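PDB 5CED: Bd3459 from Bdellovibrio bacteriovorus HD100, which probably acts as a serine-type D-Ala-D-Ala carboxypeptidase of the peptidase S13 family and is captured here acylated by penicillin G. Local coordinates for residues 69-74 and 366-371; 341-346 and 356-361. The protein carries 1 engineered substitution. One frame throughout, in Å; residues are numbered along the deposited sequence.

Contact 1 (69-74 and 366-371); sequences ASISKV and TLMGSV. With PNM (open form - penicillin g), chain C.
The carbonyl oxygen of Ala69, whose methyl faces Thr366 across the contact, is gripped twice by Ser72: the backbone N of Ser72 reaches Ala69 O at 3.0 Å and its hydroxyl OG reaches Ala69 O at 2.8 Å, the latter at a C=O...donor angle of 161°, nearly in line with the carbonyl bond. Ser72 OG is also hydrogen-bonded to Asn303 ND2, which helps fix the hydroxyl. Ser70, between the two residues in sequence, has its OG covalently joined to C7 of the opened penicillin at 1.4 Å. Ser70 and Lys73 form the SxxK motif of the penicillin-recognising serine enzymes, and Lys73 NZ is held by Ser251 and Asn252. A weak bond from Ser70 N to the acyl oxygen O8 fits one half of an oxyanion hole.

Residues 69-74 pack on strand 364-373 largely through the side chains of Ile71 and Val74. Ile71 carries most of this packing: its CG2 lies 3.5 Å from Thr366 OG1, a hydroxyl hydrogen-bonded to Leu68 O, while its CB stands 3.6 Å from Met368 SD and its CD1 3.8 Å from the same sulfur. Met368 bends at its thioether (chi3 -82°), which brings the terminal methyl beside Val74, CE lying 4.0 Å from Val74 CG1. Met310 and Leu314 of helix 307-322 also pack against Met368.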
ATOM      1  N   ALA A  69       8.906  -4.566   8.096  1.00 27.30           N
ATOM      2  CA  ALA A  69       8.664  -3.989   6.788  1.00 27.13           C
ATOM      3  C   ALA A  69       7.710  -2.768   6.907  1.00 27.01           C
ATOM      4  O   ALA A  69       7.774  -2.010   7.918  1.00 25.67           O
ATOM      5  CB  ALA A  69       8.083  -5.070   5.829  1.00 27.27           C
ATOM      6  N   SER A  70       6.714  -2.576   6.106  1.00 25.77           N
ATOM      7  CA  SER A  70       6.009  -1.350   5.950  1.00 26.03           C
ATOM      8  C   SER A  70       4.862  -1.165   6.976  1.00 25.84           C
ATOM      9  O   SER A  70       4.365  -0.030   7.067  1.00 25.86           O
ATOM     10  CB  SER A  70       5.313  -1.200   4.601  1.00 24.93           C
ATOM     11  OG  SER A  70       6.326  -0.899   3.657  1.00 25.78           O
ATOM     12  N   ILE A  71       4.820  -2.069   7.968  1.00 26.67           N
ATOM     13  CA  ILE A  71       3.929  -1.759   9.128  1.00 26.59           C
ATOM     14  C   ILE A  71       4.622  -0.751  10.017  1.00 26.58           C
ATOM     15  O   ILE A  71       3.980  -0.138  10.854  1.00 27.93           O
ATOM     16  CB  ILE A  71       3.404  -2.994   9.889  1.00 26.51           C
ATOM     17  CG1 ILE A  71       4.523  -3.758  10.612  1.00 27.80           C
ATOM     18  CG2 ILE A  71       2.582  -3.890   8.943  1.00 25.82           C
ATOM     19  CD1 ILE A  71       4.029  -4.891  11.487  1.00 28.76           C
ATOM     20  N   SER A  72       5.915  -0.564   9.801  1.00 26.57           N
ATOM     21  CA  SER A  72       6.651   0.528  10.362  1.00 27.21           C
ATOM     22  C   SER A  72       5.951   1.856  10.129  1.00 27.95           C
ATOM     23  O   SER A  72       6.088   2.776  10.958  1.00 28.14           O
ATOM     24  CB  SER A  72       8.032   0.618   9.738  1.00 27.50           C
ATOM     25  OG  SER A  72       8.839  -0.478  10.058  1.00 26.91           O
ATOM     26  N   LYS A  73       5.270   1.977   8.981  1.00 27.10           N
ATOM     27  CA  LYS A  73       4.564   3.207   8.660  1.00 27.78           C
ATOM     28  C   LYS A  73       3.459   3.547   9.666  1.00 29.42           C
ATOM     29  O   LYS A  73       3.139   4.725   9.837  1.00 32.03           O
ATOM     30  CB  LYS A  73       4.059   3.204   7.229  1.00 26.27           C
ATOM     31  CG  LYS A  73       5.186   3.134   6.207  1.00 27.14           C
ATOM     32  CD  LYS A  73       4.714   2.931   4.778  1.00 27.81           C
ATOM     33  CE  LYS A  73       5.956   2.755   3.890  1.00 28.24           C
ATOM     34  NZ  LYS A  73       5.645   2.722   2.448  1.00 28.80           N
ATOM     35  N   VAL A  74       2.902   2.536  10.323  1.00 28.72           N
ATOM     36  CA  VAL A  74       1.904   2.727  11.361  1.00 29.20           C
ATOM     37  C   VAL A  74       2.525   3.288  12.631  1.00 29.46           C
ATOM     38  O   VAL A  74       1.915   4.091  13.329  1.00 29.08           O
ATOM     39  CB  VAL A  74       1.125   1.411  11.703  1.00 29.84           C
ATOM     40  CG1 VAL A  74       0.055   1.698  12.760  1.00 30.38           C
ATOM     41  CG2 VAL A  74       0.437   0.814  10.480  1.00 30.04           C
ATOM     42  N   THR A 366       4.163  -9.084   6.624  1.00 23.05           N
ATOM     43  CA  THR A 366       3.555  -8.652   7.877  1.00 23.56           C
ATOM     44  C   THR A 366       2.182  -8.023   7.651  1.00 22.83           C
ATOM     45  O   THR A 366       1.865  -7.529   6.553  1.00 21.74           O
ATOM     46  CB  THR A 366       4.496  -7.668   8.625  1.00 24.19           C
ATOM     47  OG1 THR A 366       4.693  -6.481   7.846  1.00 25.13           O
ATOM     48  CG2 THR A 366       5.849  -8.315   8.938  1.00 23.76           C
ATOM     49  N   LEU A 367       1.370  -8.011   8.701  1.00 24.04           N
ATOM     50  CA  LEU A 367       0.081  -7.291   8.695  1.00 22.70           C
ATOM     51  C   LEU A 367      -0.291  -6.894  10.144  1.00 23.74           C
ATOM     52  O   LEU A 367      -0.017  -7.635  11.073  1.00 24.36           O
ATOM     53  CB  LEU A 367      -1.000  -8.185   8.142  1.00 22.95           C
ATOM     54  CG  LEU A 367      -2.330  -7.501   7.813  1.00 24.16           C
ATOM     55  CD1 LEU A 367      -2.227  -6.704   6.488  1.00 24.86           C
ATOM     56  CD2 LEU A 367      -3.408  -8.547   7.691  1.00 24.93           C
ATOM     57  N   MET A 368      -0.878  -5.715  10.322  1.00 24.22           N
ATOM     58  CA  MET A 368      -1.361  -5.292  11.618  1.00 25.10           C
ATOM     59  C   MET A 368      -2.544  -4.382  11.434  1.00 25.67           C
ATOM     60  O   MET A 368      -2.631  -3.657  10.450  1.00 24.53           O
ATOM     61  CB  MET A 368      -0.255  -4.617  12.466  1.00 27.80           C
ATOM     62  CG  MET A 368       0.161  -3.201  12.045  1.00 29.95           C
ATOM     63  SD  MET A 368       1.536  -2.444  12.948  1.00 34.56           S
ATOM     64  CE  MET A 368       0.741  -1.828  14.419  1.00 36.67           C
ATOM     65  N   GLY A 369      -3.402  -4.342  12.455  1.00 26.59           N
ATOM     66  CA  GLY A 369      -4.525  -3.449  12.435  1.00 28.31           C
ATOM     67  C   GLY A 369      -5.594  -3.914  13.392  1.00 29.05           C
ATOM     68  O   GLY A 369      -5.282  -4.492  14.437  1.00 29.39           O
ATOM     69  N   SER A 370      -6.844  -3.632  13.043  1.00 29.61           N
ATOM     70  CA  SER A 370      -7.969  -4.028  13.862  1.00 30.99           C
ATOM     71  C   SER A 370      -8.968  -4.821  13.032  1.00 31.51           C
ATOM     72  O   SER A 370      -9.136  -4.587  11.799  1.00 31.29           O
ATOM     73  CB  SER A 370      -8.648  -2.795  14.480  1.00 33.39           C
ATOM     74  OG  SER A 370      -9.279  -2.026  13.485  1.00 34.69           O
ATOM     75  N   VAL A 371      -9.639  -5.736  13.721  1.00 30.38           N
ATOM     76  CA  VAL A 371     -10.796  -6.425  13.175  1.00 31.09           C
ATOM     77  C   VAL A 371     -11.997  -6.096  14.023  1.00 32.61           C
ATOM     78  O   VAL A 371     -11.908  -6.042  15.264  1.00 34.39           O
ATOM     79  CB  VAL A 371     -10.633  -7.944  13.063  1.00 30.12           C
ATOM     80  CG1 VAL A 371      -9.532  -8.308  12.103  1.00 28.65           C
ATOM     81  CG2 VAL A 371     -10.388  -8.637  14.412  1.00 31.41           C
TER
HETATM   82  O8  PNM C 501       6.722  -3.153   3.359  1.00 24.72           O
HETATM   83  C7  PNM C 501       6.785  -2.028   2.910  1.00 27.42           C
HETATM   84  N4  PNM C 501       4.980  -1.841   1.213  1.00 29.26           N
HETATM   85  C3  PNM C 501       4.683  -3.474   0.577  1.00 30.52           C
HETATM   86  C11 PNM C 501       3.474  -3.968   1.184  1.00 32.57           C
HETATM   87  O13 PNM C 501       2.589  -3.138   1.682  1.00 28.32           O
HETATM   88  O12 PNM C 501       3.305  -5.219   1.207  1.00 30.73           O
HETATM   89  C2  PNM C 501       4.808  -3.253  -0.820  1.00 31.52           C
HETATM   90  C10 PNM C 501       5.246  -4.570  -1.480  1.00 30.28           C
HETATM   91  C9  PNM C 501       3.461  -2.852  -1.466  1.00 31.76           C
HETATM   92  S1  PNM C 501       6.051  -1.978  -1.022  1.00 31.76           S
HETATM   93  C5  PNM C 501       6.108  -1.333   0.588  1.00 32.55           C
HETATM   94  C6  PNM C 501       7.150  -2.059   1.482  1.00 30.84           C
HETATM   95  N14 PNM C 501       8.293  -2.713   1.053  1.00 33.06           N
HETATM   96  C15 PNM C 501       9.276  -2.412   0.127  1.00 38.11           C
HETATM   97  O16 PNM C 501       9.323  -1.355  -0.410  1.00 35.13           O
HETATM   98  C17 PNM C 501      10.284  -3.579  -0.052  1.00 40.63           C
HETATM   99  C18 PNM C 501      10.340  -3.953  -1.527  1.00 42.57           C
HETATM  100  C19 PNM C 501      11.596  -4.221  -2.081  1.00 50.67           C
HETATM  101  C20 PNM C 501      11.684  -4.538  -3.451  1.00 53.17           C
HETATM  102  C21 PNM C 501      10.542  -4.580  -4.232  1.00 52.59           C
HETATM  103  C22 PNM C 501       9.277  -4.322  -3.649  1.00 50.42           C
HETATM  104  C23 PNM C 501       9.198  -4.015  -2.295  1.00 43.54           C

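Contact 2 (341-346 and 356-361); sequences STVGSY and AKTGSV. With PNM (open form - penicillin g), chain C.
Two threonine hydroxyls dominate the polar part of this contact: Thr342 OG1 lies 2.6 Å from Thr358 OG1. The latter gives its proton to the penicilloyl carboxylate, at 2.6 Å from PNM O13, so the Thr342 hydroxyl is second-shell to the one that holds the ligand, although Thr342 CG2 itself comes near O13. A water bridges the segments as well, hydrogen-bonded to Thr342 OG1 and accepting from Lys357 NZ at 2.8 Å. That amine, brought round by bends at chi2 and chi4, also donates to Thr358 O.

Van der Waals contact gathers at the other branch of Thr358. With OG1 placed between the backbone N and carbonyl carbon (chi1 47°), CG2 is left to meet Val343 CG1 at 3.9 Å and the phenol oxygen Tyr346 OH at 3.3 Å. Val343 CG1 in turn sits 3.8 Å above the centre of one face of the Tyr346 ring.

Further along the strand Ser360 N donates to PNM O8 in a nearly straight bond (165°), Ser360 O accepts from the side-chain amide N14, and Ser360 OG reaches O12. Lys357, Thr358 and Gly359 are the KTG motif on the strand lining the active site of penicillin-binding proteins and serine beta-lactamases, where Ser360 N fits the second half of the oxyanion hole.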
ATOM      1  N   SER A 341      -5.419   0.636  -2.289  1.00 32.61           N
ATOM      2  CA  SER A 341      -4.598   0.291  -1.144  1.00 29.35           C
ATOM      3  C   SER A 341      -4.165  -1.147  -1.360  1.00 27.02           C
ATOM      4  O   SER A 341      -4.776  -1.876  -2.152  1.00 27.39           O
ATOM      5  CB  SER A 341      -5.381   0.436   0.173  1.00 28.07           C
ATOM      6  OG  SER A 341      -6.190  -0.706   0.452  1.00 26.77           O
ATOM      7  N   THR A 342      -3.172  -1.559  -0.609  1.00 26.69           N
ATOM      8  CA  THR A 342      -2.701  -2.957  -0.654  1.00 27.32           C
ATOM      9  C   THR A 342      -3.768  -3.975  -0.162  1.00 27.90           C
ATOM     10  O   THR A 342      -3.579  -5.148  -0.371  1.00 29.09           O
ATOM     11  CB  THR A 342      -1.429  -3.164   0.167  1.00 25.58           C
ATOM     12  OG1 THR A 342      -1.658  -2.874   1.538  1.00 24.09           O
ATOM     13  CG2 THR A 342      -0.298  -2.264  -0.333  1.00 26.96           C
ATOM     14  N   VAL A 343      -4.832  -3.537   0.526  1.00 25.86           N
ATOM     15  CA  VAL A 343      -5.852  -4.437   1.055  1.00 26.17           C
ATOM     16  C   VAL A 343      -7.176  -4.318   0.297  1.00 27.55           C
ATOM     17  O   VAL A 343      -8.204  -4.828   0.753  1.00 26.71           O
ATOM     18  CB  VAL A 343      -6.077  -4.269   2.573  1.00 26.62           C
ATOM     19  CG1 VAL A 343      -4.802  -4.624   3.358  1.00 26.99           C
ATOM     20  CG2 VAL A 343      -6.555  -2.870   2.930  1.00 28.03           C
ATOM     21  N   GLY A 344      -7.136  -3.682  -0.878  1.00 29.83           N
ATOM     22  CA  GLY A 344      -8.311  -3.440  -1.713  1.00 32.00           C
ATOM     23  C   GLY A 344      -9.003  -4.693  -2.191  1.00 33.64           C
ATOM     24  O   GLY A 344     -10.205  -4.682  -2.439  1.00 32.99           O
ATOM     25  N   SER A 345      -8.251  -5.777  -2.317  1.00 33.93           N
ATOM     26  CA  SER A 345      -8.841  -7.037  -2.706  1.00 36.66           C
ATOM     27  C   SER A 345      -8.829  -8.070  -1.605  1.00 36.88           C
ATOM     28  O   SER A 345      -9.016  -9.243  -1.902  1.00 45.62           O
ATOM     29  CB  SER A 345      -8.130  -7.587  -3.944  1.00 37.03           C
ATOM     30  OG  SER A 345      -8.459  -6.789  -5.038  1.00 39.82           O
ATOM     31  N   TYR A 346      -8.651  -7.684  -0.347  1.00 33.10           N
ATOM     32  CA  TYR A 346      -8.780  -8.659   0.714  1.00 33.70           C
ATOM     33  C   TYR A 346     -10.285  -9.113   0.743  1.00 37.49           C
ATOM     34  O   TYR A 346     -11.184  -8.258   0.768  1.00 45.44           O
ATOM     35  CB  TYR A 346      -8.285  -8.090   2.017  1.00 33.30           C
ATOM     36  CG  TYR A 346      -6.782  -8.157   2.191  1.00 31.15           C
ATOM     37  CD1 TYR A 346      -5.883  -8.025   1.103  1.00 31.89           C
ATOM     38  CD2 TYR A 346      -6.248  -8.394   3.440  1.00 30.75           C
ATOM     39  CE1 TYR A 346      -4.505  -8.103   1.314  1.00 29.45           C
ATOM     40  CE2 TYR A 346      -4.892  -8.491   3.650  1.00 29.26           C
ATOM     41  CZ  TYR A 346      -4.037  -8.352   2.580  1.00 28.94           C
ATOM     42  OH  TYR A 346      -2.718  -8.471   2.854  1.00 30.63           O
ATOM     43  N   ALA A 356      -6.184  -2.235   8.214  1.00 26.34           N
ATOM     44  CA  ALA A 356      -4.888  -2.830   8.318  1.00 24.97           C
ATOM     45  C   ALA A 356      -3.841  -2.268   7.384  1.00 24.36           C
ATOM     46  O   ALA A 356      -4.169  -1.649   6.383  1.00 23.68           O
ATOM     47  CB  ALA A 356      -4.991  -4.343   8.157  1.00 25.67           C
ATOM     48  N   LYS A 357      -2.574  -2.469   7.780  1.00 24.36           N
ATOM     49  CA  LYS A 357      -1.400  -2.116   7.011  1.00 24.20           C
ATOM     50  C   LYS A 357      -0.595  -3.369   6.724  1.00 23.89           C
ATOM     51  O   LYS A 357      -0.381  -4.165   7.601  1.00 25.16           O
ATOM     52  CB  LYS A 357      -0.521  -1.115   7.787  1.00 25.56           C
ATOM     53  CG  LYS A 357       0.767  -0.714   7.044  1.00 26.09           C
ATOM     54  CD  LYS A 357       0.498   0.352   5.971  1.00 25.60           C
ATOM     55  CE  LYS A 357       1.620   0.405   4.938  1.00 25.47           C
ATOM     56  NZ  LYS A 357       1.462  -0.705   3.942  1.00 25.87           N
ATOM     57  N   THR A 358      -0.094  -3.496   5.506  1.00 24.30           N
ATOM     58  CA  THR A 358       0.708  -4.652   5.057  1.00 24.21           C
ATOM     59  C   THR A 358       2.175  -4.275   5.078  1.00 23.98           C
ATOM     60  O   THR A 358       2.521  -3.102   5.034  1.00 25.23           O
ATOM     61  CB  THR A 358       0.380  -4.992   3.580  1.00 24.31           C
ATOM     62  OG1 THR A 358       0.383  -3.774   2.800  1.00 25.10           O
ATOM     63  CG2 THR A 358      -1.029  -5.683   3.440  1.00 25.07           C
ATOM     64  N   GLY A 359       3.032  -5.284   5.062  1.00 23.84           N
ATOM     65  CA  GLY A 359       4.437  -5.110   4.830  1.00 24.00           C
ATOM     66  C   GLY A 359       5.056  -6.293   4.103  1.00 24.58           C
ATOM     67  O   GLY A 359       4.658  -7.401   4.304  1.00 23.73           O
ATOM     68  N   SER A 360       6.059  -6.023   3.278  1.00 22.43           N
ATOM     69  CA  SER A 360       6.820  -7.052   2.573  1.00 22.60           C
ATOM     70  C   SER A 360       8.250  -6.603   2.510  1.00 23.51           C
ATOM     71  O   SER A 360       8.527  -5.542   2.016  1.00 23.44           O
ATOM     72  CB  SER A 360       6.319  -7.217   1.149  1.00 23.38           C
ATOM     73  OG  SER A 360       4.898  -7.390   1.101  1.00 24.14           O
ATOM     74  N   VAL A 361       9.166  -7.438   2.995  1.00 23.12           N
ATOM     75  CA  VAL A 361      10.603  -7.302   2.687  1.00 26.34           C
ATOM     76  C   VAL A 361      11.205  -8.715   2.519  1.00 25.25           C
ATOM     77  O   VAL A 361      10.508  -9.728   2.712  1.00 23.32           O
ATOM     78  CB  VAL A 361      11.402  -6.532   3.759  1.00 27.41           C
ATOM     79  CG1 VAL A 361      11.036  -5.068   3.771  1.00 30.33           C
ATOM     80  CG2 VAL A 361      11.301  -7.189   5.144  1.00 27.60           C
TER
HETATM   81  O8  PNM C 501       6.722  -3.153   3.359  1.00 24.72           O
HETATM   82  C7  PNM C 501       6.785  -2.028   2.910  1.00 27.42           C
HETATM   83  N4  PNM C 501       4.980  -1.841   1.213  1.00 29.26           N
HETATM   84  C3  PNM C 501       4.683  -3.474   0.577  1.00 30.52           C
HETATM   85  C11 PNM C 501       3.474  -3.968   1.184  1.00 32.57           C
HETATM   86  O13 PNM C 501       2.589  -3.138   1.682  1.00 28.32           O
HETATM   87  O12 PNM C 501       3.305  -5.219   1.207  1.00 30.73           O
HETATM   88  C2  PNM C 501       4.808  -3.253  -0.820  1.00 31.52           C
HETATM   89  C10 PNM C 501       5.246  -4.570  -1.480  1.00 30.28           C
HETATM   90  C9  PNM C 501       3.461  -2.852  -1.466  1.00 31.76           C
HETATM   91  S1  PNM C 501       6.051  -1.978  -1.022  1.00 31.76           S
HETATM   92  C5  PNM C 501       6.108  -1.333   0.588  1.00 32.55           C
HETATM   93  C6  PNM C 501       7.150  -2.059   1.482  1.00 30.84           C
HETATM   94  N14 PNM C 501       8.293  -2.713   1.053  1.00 33.06           N
HETATM   95  C15 PNM C 501       9.276  -2.412   0.127  1.00 38.11           C
HETATM   96  O16 PNM C 501       9.323  -1.355  -0.410  1.00 35.13           O
HETATM   97  C17 PNM C 501      10.284  -3.579  -0.052  1.00 40.63           C
HETATM   98  C18 PNM C 501      10.340  -3.953  -1.527  1.00 42.57           C
HETATM   99  C19 PNM C 501      11.596  -4.221  -2.081  1.00 50.67           C
HETATM  100  C20 PNM C 501      11.684  -4.538  -3.451  1.00 53.17           C
HETATM  101  C21 PNM C 501      10.542  -4.580  -4.232  1.00 52.59           C
HETATM  102  C22 PNM C 501       9.277  -4.322  -3.649  1.00 50.42           C
HETATM  103  C23 PNM C 501       9.198  -4.015  -2.295  1.00 43.54           C
HETATM  104  O   HOH W   1      -1.322  -0.937   3.410  1.00 27.27           O

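How the contacts relate
From the N terminus the chain first passes 69-74, leading into helix 72-84, and much later returns as strand 364-373, so contact 1 closes a loop of 291 intervening residues. Contact 2 is nested within it: after strand 333-334 the chain runs through the 341-346 loop and, after nine intervening residues, packs against it with 356-361 of strand 354-361. That strand and strand 364-373 follow each other as antiparallel neighbours in one sheet, with backbone bonds such as Thr366 N to Gly359 O joining the two contacts directly. Contact 1 thus ties the 69-74 segment to the sheet, contact 2 the loop, and both border the same penicilloyl group.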